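Local coordinates for antitoxin HipB (Escherichia coli, PDB 4Z5H), which neutralises the toxin HipA as its antitoxin and, as a homodimer, binds and bends operator DNA to repress the hipBA operon, at residues K16-Q21 with L62-T67; A38-F43 with F56-S61. The protein carries 1 engineered substitution. All coordinates share one frame; numbering follows the deposited sequence.

Contact 1 of 2, residues K16-Q21 with L62-T67; sequences KLVRQQ and LELSMT. With nucleotides of chain B.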
loop_
_atom_site.group_PDB
_atom_site.type_symbol
_atom_site.label_atom_id
_atom_site.label_comp_id
_atom_site.label_asym_id
_atom_site.label_seq_id
_atom_site.Cartn_x
_atom_site.Cartn_y
_atom_site.Cartn_z
ATOM N N LYS A 16 2.740 8.008 9.940
ATOM C CA LYS A 16 2.915 8.389 11.333
ATOM C C LYS A 16 3.072 9.905 11.427
ATOM O O LYS A 16 2.521 10.533 12.290
ATOM C CB LYS A 16 4.123 7.697 11.938
ATOM C CG LYS A 16 4.388 8.043 13.392
ATOM C CD LYS A 16 5.574 7.280 13.946
ATOM C CE LYS A 16 5.923 7.680 15.370
ATOM N NZ LYS A 16 6.926 6.779 15.960
ATOM N N LEU A 17 3.824 10.472 10.498
ATOM C CA LEU A 17 4.049 11.897 10.478
ATOM C C LEU A 17 2.737 12.643 10.302
ATOM O O LEU A 17 2.490 13.595 10.991
ATOM C CB LEU A 17 5.040 12.266 9.386
ATOM C CG LEU A 17 5.461 13.732 9.281
ATOM C CD1 LEU A 17 6.010 14.258 10.596
ATOM C CD2 LEU A 17 6.479 13.918 8.167
ATOM N N VAL A 18 1.882 12.155 9.414
ATOM C CA VAL A 18 0.579 12.743 9.230
ATOM C C VAL A 18 -0.246 12.641 10.512
ATOM O O VAL A 18 -0.903 13.591 10.892
ATOM C CB VAL A 18 -0.192 12.122 8.041
ATOM C CG1 VAL A 18 -1.606 12.652 8.003
ATOM C CG2 VAL A 18 0.513 12.393 6.723
ATOM N N ARG A 19 -0.196 11.496 11.171
ATOM C CA ARG A 19 -0.946 11.346 12.391
ATOM C C ARG A 19 -0.467 12.348 13.447
ATOM O O ARG A 19 -1.252 13.049 14.015
ATOM C CB ARG A 19 -0.801 9.934 12.933
ATOM C CG ARG A 19 -1.349 9.751 14.325
ATOM C CD ARG A 19 -1.291 8.322 14.789
ATOM N NE ARG A 19 0.022 7.874 15.201
ATOM C CZ ARG A 19 0.622 8.187 16.340
ATOM N NH1 ARG A 19 1.800 7.679 16.608
ATOM N NH2 ARG A 19 0.034 8.972 17.222
ATOM N N GLN A 20 0.832 12.423 13.639
ATOM C CA GLN A 20 1.407 13.325 14.610
ATOM C C GLN A 20 1.151 14.806 14.282
ATOM O O GLN A 20 0.836 15.570 15.149
ATOM C CB GLN A 20 2.880 13.032 14.775
ATOM C CG GLN A 20 3.167 11.735 15.498
ATOM C CD GLN A 20 4.643 11.464 15.647
ATOM O OE1 GLN A 20 5.445 11.929 14.865
ATOM N NE2 GLN A 20 4.998 10.719 16.666
ATOM N N GLN A 21 1.248 15.173 13.016
ATOM C CA GLN A 21 1.035 16.542 12.555
ATOM C C GLN A 21 -0.374 17.007 12.850
ATOM O O GLN A 21 -0.593 18.145 13.142
ATOM C CB GLN A 21 1.302 16.678 11.060
ATOM C CG GLN A 21 2.746 16.956 10.724
ATOM C CD GLN A 21 3.070 16.822 9.244
ATOM O OE1 GLN A 21 2.277 16.328 8.449
ATOM N NE2 GLN A 21 4.252 17.265 8.881
ATOM N N LEU A 62 -6.820 8.581 8.514
ATOM C CA LEU A 62 -5.977 9.744 8.393
ATOM C C LEU A 62 -6.507 10.749 7.363
ATOM O O LEU A 62 -5.854 11.702 7.047
ATOM C CB LEU A 62 -4.536 9.342 8.084
ATOM C CG LEU A 62 -3.703 8.580 9.119
ATOM C CD1 LEU A 62 -2.394 8.082 8.533
ATOM C CD2 LEU A 62 -3.445 9.410 10.359
ATOM N N GLU A 63 -7.687 10.487 6.830
ATOM C CA GLU A 63 -8.286 11.287 5.771
ATOM C C GLU A 63 -7.427 11.339 4.495
ATOM O O GLU A 63 -7.382 12.321 3.802
ATOM C CB GLU A 63 -8.632 12.689 6.288
ATOM C CG GLU A 63 -9.520 12.653 7.505
ATOM C CD GLU A 63 -9.805 14.008 8.131
ATOM O OE1 GLU A 63 -9.058 14.965 7.912
ATOM O OE2 GLU A 63 -10.781 14.097 8.876
ATOM N N LEU A 64 -6.772 10.233 4.214
ATOM C CA LEU A 64 -5.893 10.081 3.086
ATOM C C LEU A 64 -6.367 9.007 2.122
ATOM O O LEU A 64 -7.088 8.113 2.481
ATOM C CB LEU A 64 -4.490 9.697 3.535
ATOM C CG LEU A 64 -3.690 10.634 4.434
ATOM C CD1 LEU A 64 -2.435 9.945 4.909
ATOM C CD2 LEU A 64 -3.373 11.913 3.712
ATOM N N SER A 65 -5.861 9.121 0.915
ATOM C CA SER A 65 -5.980 8.172 -0.153
ATOM C C SER A 65 -4.553 7.998 -0.681
ATOM O O SER A 65 -3.630 8.566 -0.141
ATOM C CB SER A 65 -6.911 8.703 -1.242
ATOM O OG SER A 65 -7.011 7.819 -2.316
ATOM N N MET A 66 -4.392 7.205 -1.726
ATOM C CA MET A 66 -3.117 7.032 -2.389
ATOM C C MET A 66 -3.302 6.904 -3.889
ATOM O O MET A 66 -4.365 6.556 -4.323
ATOM C CB MET A 66 -2.432 5.780 -1.887
ATOM C CG MET A 66 -3.245 4.523 -2.128
ATOM S SD MET A 66 -2.268 3.160 -2.717
ATOM C CE MET A 66 -1.704 3.738 -4.271
ATOM N N THR A 67 -2.254 7.170 -4.648
ATOM C CA THR A 67 -2.209 6.872 -6.075
ATOM C C THR A 67 -0.888 6.227 -6.473
ATOM O O THR A 67 0.118 6.406 -5.831
ATOM C CB THR A 67 -2.447 8.099 -6.988
ATOM O OG1 THR A 67 -1.293 8.931 -7.002
ATOM C CG2 THR A 67 -3.611 8.901 -6.528
ATOM P P DT B 2 0.126 8.114 20.879
ATOM O OP1 DT B 2 0.908 8.955 20.010
ATOM O OP2 DT B 2 -1.179 7.667 20.453
ATOM O "O5'" DT B 2 0.947 6.814 21.241
ATOM C "C5'" DT B 2 2.267 6.893 21.773
ATOM C "C4'" DT B 2 2.775 5.517 22.135
ATOM O "O4'" DT B 2 2.122 5.040 23.333
ATOM C "C3'" DT B 2 2.572 4.430 21.077
ATOM O "O3'" DT B 2 3.745 3.626 21.061
ATOM C "C2'" DT B 2 1.453 3.589 21.654
ATOM C "C1'" DT B 2 1.764 3.695 23.137
ATOM N N1 DT B 2 0.677 3.365 24.070
ATOM C C2 DT B 2 1.007 2.823 25.292
ATOM O O2 DT B 2 2.151 2.610 25.639
ATOM N N3 DT B 2 -0.064 2.526 26.091
ATOM C C4 DT B 2 -1.397 2.722 25.805
ATOM O O4 DT B 2 -2.245 2.412 26.626
ATOM C C5 DT B 2 -1.673 3.274 24.500
ATOM C C7 DT B 2 -3.093 3.526 24.103
ATOM C C6 DT B 2 -0.635 3.573 23.712
#
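The CD2 methyl of Leu62 lies against the helix at Arg19. It is 3.7 Å from Arg19 CB and 3.8 Å from Arg19 CA. Val18 meets Leu64 tip to tip, with CG1 of Val18 4.2 Å from CD1 of Leu64. With chi1 at 173°, CG1 rather than CG2 is the methyl turned to the leucines. The same methyl is 4.4 Å from CD2 of Leu62. The polar end of Arg19 leads away to DNA. A bend at chi3 (77°) turns the guanidinium, and NH2 donates to OP1 of DT2 of chain B at 2.9 Å. The phosphate oxygen sits at the guanidinium edge, near its plane, and the N-H...O angle is 154°. In the HTH cro/C1-type domain this contact joins the end of helix 8-21 to the turn and first strand residue that follow helix 52-61. Leu62 leaves that helix, and Glu63, with positive phi, is the C-prime residue of its Schellman motif. Strand residues 64-67 then pair antiparallel with a strand of the second subunit. Trp24 and Leu29 back Leu62, and Phe2 touches both Val18 and Leu64. Arg19 NH2 also bonds to Trp24 O, and NE forms a salt bridge with Glu44.

Contact 2 of 2, residues A38-F43 with F56-S61; sequences ATISNF and FKILQS. With nucleotides of chain B; nucleotides of chain C.
Ile58 of helix 52-61 packs on Ile40 and Phe43 of helix 37-45, the recognition helix of the helix-turn-helix motif. The other side of that helix faces DNA. Ala38 CB approaches O4 of DT4 of chain B at 3.2 Å, and Ser41 OG donates to OP2 of DA3 of chain B at 2.7 Å. Along 56-61, Phe56 packs on Met66 and on Tyr6 of the second subunit. Ile58 carries the contact with the recognition helix. Its CD1 methyl lies 3.8 Å from CD2 of Phe43, approaching the ring obliquely. The same methyl is 4.0 Å from CG1 of Ile40, and the two isoleucine side chains cross at a slant. The extended Ile58 chain (chi2 167°) carries CD1 out to both neighbours. Phe43 also meets Ala12 and Met15 of helix 8-21 and Leu52 of the second subunit, while Ile40 touches Ala30. Leu59 packs on Met15, and on Leu68 of the second subunit. Ser61 lies against Leu29 and Ile33, and its carbonyl O accepts from Lys32 NZ. Its hydroxyl turns back along its own helix: OG donates to Ile58 O at 2.7 Å, in the carbonyl plane on a lone pair, with a C=O...O angle of 124°.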
loop_
_atom_site.group_PDB
_atom_site.type_symbol
_atom_site.label_atom_id
_atom_site.label_comp_id
_atom_site.label_asym_id
_atom_site.label_seq_id
_atom_site.Cartn_x
_atom_site.Cartn_y
_atom_site.Cartn_z
ATOM N N ALA A 38 -3.060 -1.599 19.023
ATOM C CA ALA A 38 -1.856 -2.387 18.935
ATOM C C ALA A 38 -1.483 -2.598 17.474
ATOM O O ALA A 38 -0.343 -2.574 17.128
ATOM C CB ALA A 38 -2.028 -3.713 19.639
ATOM N N THR A 39 -2.487 -2.783 16.640
ATOM C CA THR A 39 -2.294 -2.965 15.215
ATOM C C THR A 39 -1.674 -1.723 14.567
ATOM O O THR A 39 -0.771 -1.820 13.770
ATOM C CB THR A 39 -3.622 -3.303 14.515
ATOM O OG1 THR A 39 -4.179 -4.478 15.085
ATOM C CG2 THR A 39 -3.418 -3.490 13.017
ATOM N N ILE A 40 -2.163 -0.558 14.941
ATOM C CA ILE A 40 -1.583 0.674 14.451
ATOM C C ILE A 40 -0.125 0.807 14.923
ATOM O O ILE A 40 0.740 1.196 14.173
ATOM C CB ILE A 40 -2.430 1.911 14.816
ATOM C CG1 ILE A 40 -3.797 1.851 14.127
ATOM C CG2 ILE A 40 -1.696 3.188 14.465
ATOM C CD1 ILE A 40 -4.715 2.979 14.490
ATOM N N SER A 41 0.134 0.444 16.166
ATOM C CA SER A 41 1.490 0.501 16.666
ATOM C C SER A 41 2.381 -0.456 15.846
ATOM O O SER A 41 3.468 -0.110 15.469
ATOM C CB SER A 41 1.545 0.189 18.156
ATOM O OG SER A 41 2.852 -0.001 18.592
ATOM N N ASN A 42 1.885 -1.640 15.555
ATOM C CA ASN A 42 2.640 -2.581 14.752
ATOM C C ASN A 42 2.902 -2.035 13.346
ATOM O O ASN A 42 3.972 -2.212 12.842
ATOM C CB ASN A 42 1.997 -3.967 14.692
ATOM C CG ASN A 42 2.864 -4.993 13.968
ATOM O OD1 ASN A 42 3.804 -5.517 14.519
ATOM N ND2 ASN A 42 2.551 -5.251 12.722
ATOM N N PHE A 43 1.921 -1.363 12.749
ATOM C CA PHE A 43 2.098 -0.801 11.426
ATOM C C PHE A 43 3.197 0.262 11.419
ATOM O O PHE A 43 4.055 0.231 10.585
ATOM C CB PHE A 43 0.790 -0.191 10.903
ATOM C CG PHE A 43 0.964 0.739 9.724
ATOM C CD1 PHE A 43 1.344 0.257 8.491
ATOM C CD2 PHE A 43 0.800 2.094 9.869
ATOM C CE1 PHE A 43 1.516 1.119 7.422
ATOM C CE2 PHE A 43 0.957 2.956 8.811
ATOM C CZ PHE A 43 1.316 2.473 7.583
ATOM N N PHE A 56 -5.090 0.263 4.203
ATOM C CA PHE A 56 -6.181 1.074 3.689
ATOM C C PHE A 56 -7.101 1.655 4.764
ATOM O O PHE A 56 -7.553 2.748 4.643
ATOM C CB PHE A 56 -6.929 0.409 2.534
ATOM C CG PHE A 56 -6.211 0.522 1.224
ATOM C CD1 PHE A 56 -6.264 1.686 0.485
ATOM C CD2 PHE A 56 -5.438 -0.517 0.757
ATOM C CE1 PHE A 56 -5.577 1.802 -0.700
ATOM C CE2 PHE A 56 -4.750 -0.412 -0.434
ATOM C CZ PHE A 56 -4.810 0.747 -1.160
ATOM N N LYS A 57 -7.344 0.893 5.810
ATOM C CA LYS A 57 -8.156 1.348 6.913
ATOM C C LYS A 57 -7.518 2.537 7.636
ATOM O O LYS A 57 -8.167 3.510 7.900
ATOM C CB LYS A 57 -8.431 0.205 7.874
ATOM C CG LYS A 57 -9.433 -0.789 7.330
ATOM C CD LYS A 57 -9.748 -1.883 8.317
ATOM C CE LYS A 57 -10.868 -2.759 7.799
ATOM N NZ LYS A 57 -11.068 -3.898 8.698
ATOM N N ILE A 58 -6.226 2.424 7.908
ATOM C CA ILE A 58 -5.460 3.491 8.526
ATOM C C ILE A 58 -5.434 4.728 7.625
ATOM O O ILE A 58 -5.634 5.820 8.085
ATOM C CB ILE A 58 -4.046 3.041 8.945
ATOM C CG1 ILE A 58 -4.138 1.975 10.033
ATOM C CG2 ILE A 58 -3.250 4.207 9.485
ATOM C CD1 ILE A 58 -2.861 1.241 10.324
ATOM N N LEU A 59 -5.285 4.517 6.327
ATOM C CA LEU A 59 -5.275 5.605 5.387
ATOM C C LEU A 59 -6.583 6.372 5.487
ATOM O O LEU A 59 -6.563 7.568 5.556
ATOM C CB LEU A 59 -5.192 5.063 3.972
ATOM C CG LEU A 59 -4.010 5.160 3.043
ATOM C CD1 LEU A 59 -4.436 4.901 1.615
ATOM C CD2 LEU A 59 -3.142 6.392 3.178
ATOM N N GLN A 60 -7.697 5.658 5.557
ATOM C CA GLN A 60 -9.001 6.271 5.709
ATOM C C GLN A 60 -9.102 7.079 7.009
ATOM O O GLN A 60 -9.565 8.194 6.992
ATOM C CB GLN A 60 -10.110 5.224 5.686
ATOM C CG GLN A 60 -11.495 5.838 5.677
ATOM C CD GLN A 60 -12.582 4.958 6.266
ATOM O OE1 GLN A 60 -12.322 3.909 6.826
ATOM N NE2 GLN A 60 -13.812 5.382 6.106
ATOM N N SER A 61 -8.582 6.524 8.089
ATOM C CA SER A 61 -8.604 7.178 9.385
ATOM C C SER A 61 -7.850 8.504 9.346
ATOM O O SER A 61 -8.219 9.414 10.028
ATOM C CB SER A 61 -8.074 6.278 10.505
ATOM O OG SER A 61 -6.691 6.256 10.554
ATOM P P DA B 3 4.463 3.224 19.732
ATOM O OP1 DA B 3 5.188 4.367 19.251
ATOM O OP2 DA B 3 3.498 2.578 18.863
ATOM O "O5'" DA B 3 5.486 2.136 20.243
ATOM C "C5'" DA B 3 6.414 2.444 21.294
ATOM C "C4'" DA B 3 6.537 1.305 22.278
ATOM O "O4'" DA B 3 5.335 1.173 23.068
ATOM C "C3'" DA B 3 6.814 -0.075 21.681
ATOM O "O3'" DA B 3 7.830 -0.675 22.475
ATOM C "C2'" DA B 3 5.481 -0.784 21.805
ATOM C "C1'" DA B 3 4.891 -0.160 23.053
ATOM N N9 DA B 3 3.435 -0.140 23.108
ATOM C C8 DA B 3 2.562 0.206 22.113
ATOM N N7 DA B 3 1.304 0.136 22.466
ATOM C C5 DA B 3 1.352 -0.262 23.793
ATOM C C6 DA B 3 0.348 -0.516 24.744
ATOM N N6 DA B 3 -0.955 -0.403 24.497
ATOM N N1 DA B 3 0.737 -0.914 25.971
ATOM C C2 DA B 3 2.042 -1.029 26.222
ATOM N N3 DA B 3 3.076 -0.834 25.413
ATOM C C4 DA B 3 2.658 -0.440 24.200
ATOM P P DT B 4 8.471 -2.058 22.098
ATOM O OP1 DT B 4 9.824 -2.055 22.629
ATOM O OP2 DT B 4 8.258 -2.309 20.688
ATOM O "O5'" DT B 4 7.582 -3.091 22.902
ATOM C "C5'" DT B 4 7.454 -2.973 24.319
ATOM C "C4'" DT B 4 6.414 -3.930 24.848
ATOM O "O4'" DT B 4 5.092 -3.405 24.656
ATOM C "C3'" DT B 4 6.410 -5.321 24.213
ATOM O "O3'" DT B 4 6.946 -6.213 25.185
ATOM C "C2'" DT B 4 4.942 -5.603 23.945
ATOM C "C1'" DT B 4 4.208 -4.489 24.656
ATOM N N1 DT B 4 2.962 -4.064 24.011
ATOM C C2 DT B 4 1.815 -4.073 24.767
ATOM O O2 DT B 4 1.797 -4.397 25.937
ATOM N N3 DT B 4 0.684 -3.679 24.099
ATOM C C4 DT B 4 0.589 -3.282 22.781
ATOM O O4 DT B 4 -0.494 -2.948 22.323
ATOM C C5 DT B 4 1.835 -3.295 22.045
ATOM C C7 DT B 4 1.836 -2.877 20.609
ATOM C C6 DT B 4 2.943 -3.678 22.690
ATOM P P DA C 13 -1.947 -6.710 10.500
ATOM O OP1 DA C 13 -2.491 -6.076 9.305
ATOM O OP2 DA C 13 -1.040 -5.969 11.361
ATOM O "O5'" DA C 13 -3.151 -7.240 11.382
ATOM C "C5'" DA C 13 -4.231 -7.979 10.798
ATOM C "C4'" DA C 13 -5.147 -8.493 11.883
ATOM O "O4'" DA C 13 -4.502 -9.573 12.589
ATOM C "C3'" DA C 13 -5.525 -7.449 12.939
ATOM O "O3'" DA C 13 -6.944 -7.351 13.017
ATOM C "C2'" DA C 13 -4.919 -7.980 14.224
ATOM C "C1'" DA C 13 -4.824 -9.466 13.954
ATOM N N9 DA C 13 -3.785 -10.144 14.720
ATOM C C8 DA C 13 -2.528 -9.688 15.018
ATOM N N7 DA C 13 -1.824 -10.516 15.747
ATOM C C5 DA C 13 -2.677 -11.590 15.947
ATOM C C6 DA C 13 -2.529 -12.799 16.647
ATOM N N6 DA C 13 -1.417 -13.148 17.292
ATOM N N1 DA C 13 -3.575 -13.650 16.658
ATOM C C2 DA C 13 -4.692 -13.300 16.012
ATOM N N3 DA C 13 -4.952 -12.195 15.319
ATOM C C4 DA C 13 -3.892 -11.371 15.327
#

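In the fold
The centres of contacts 1 and 2 lie about 10 Å apart in one small core. Helix 52-61 gives way directly to strand 64-70, so segments 56-61 and 62-67 are consecutive in the chain. Leu64 N probably donates to Leu59 O at 3.0 Å. The strand also folds back on the helix: Met66 SD packs on Phe56 CZ at 3.8 Å, and Leu59 CD1 lies 3.9 Å from Met66 CG. The first segment of each contact also reaches DNA. Arg19 in contact 1 and Ser41 in contact 2 bond to the phosphates of successive nucleotides, DT2 and DA3, of chain B. Residues 64-67 of contact 1 pair with the second subunit, and Phe43, Phe56 and Leu59 of contact 2 pack on it.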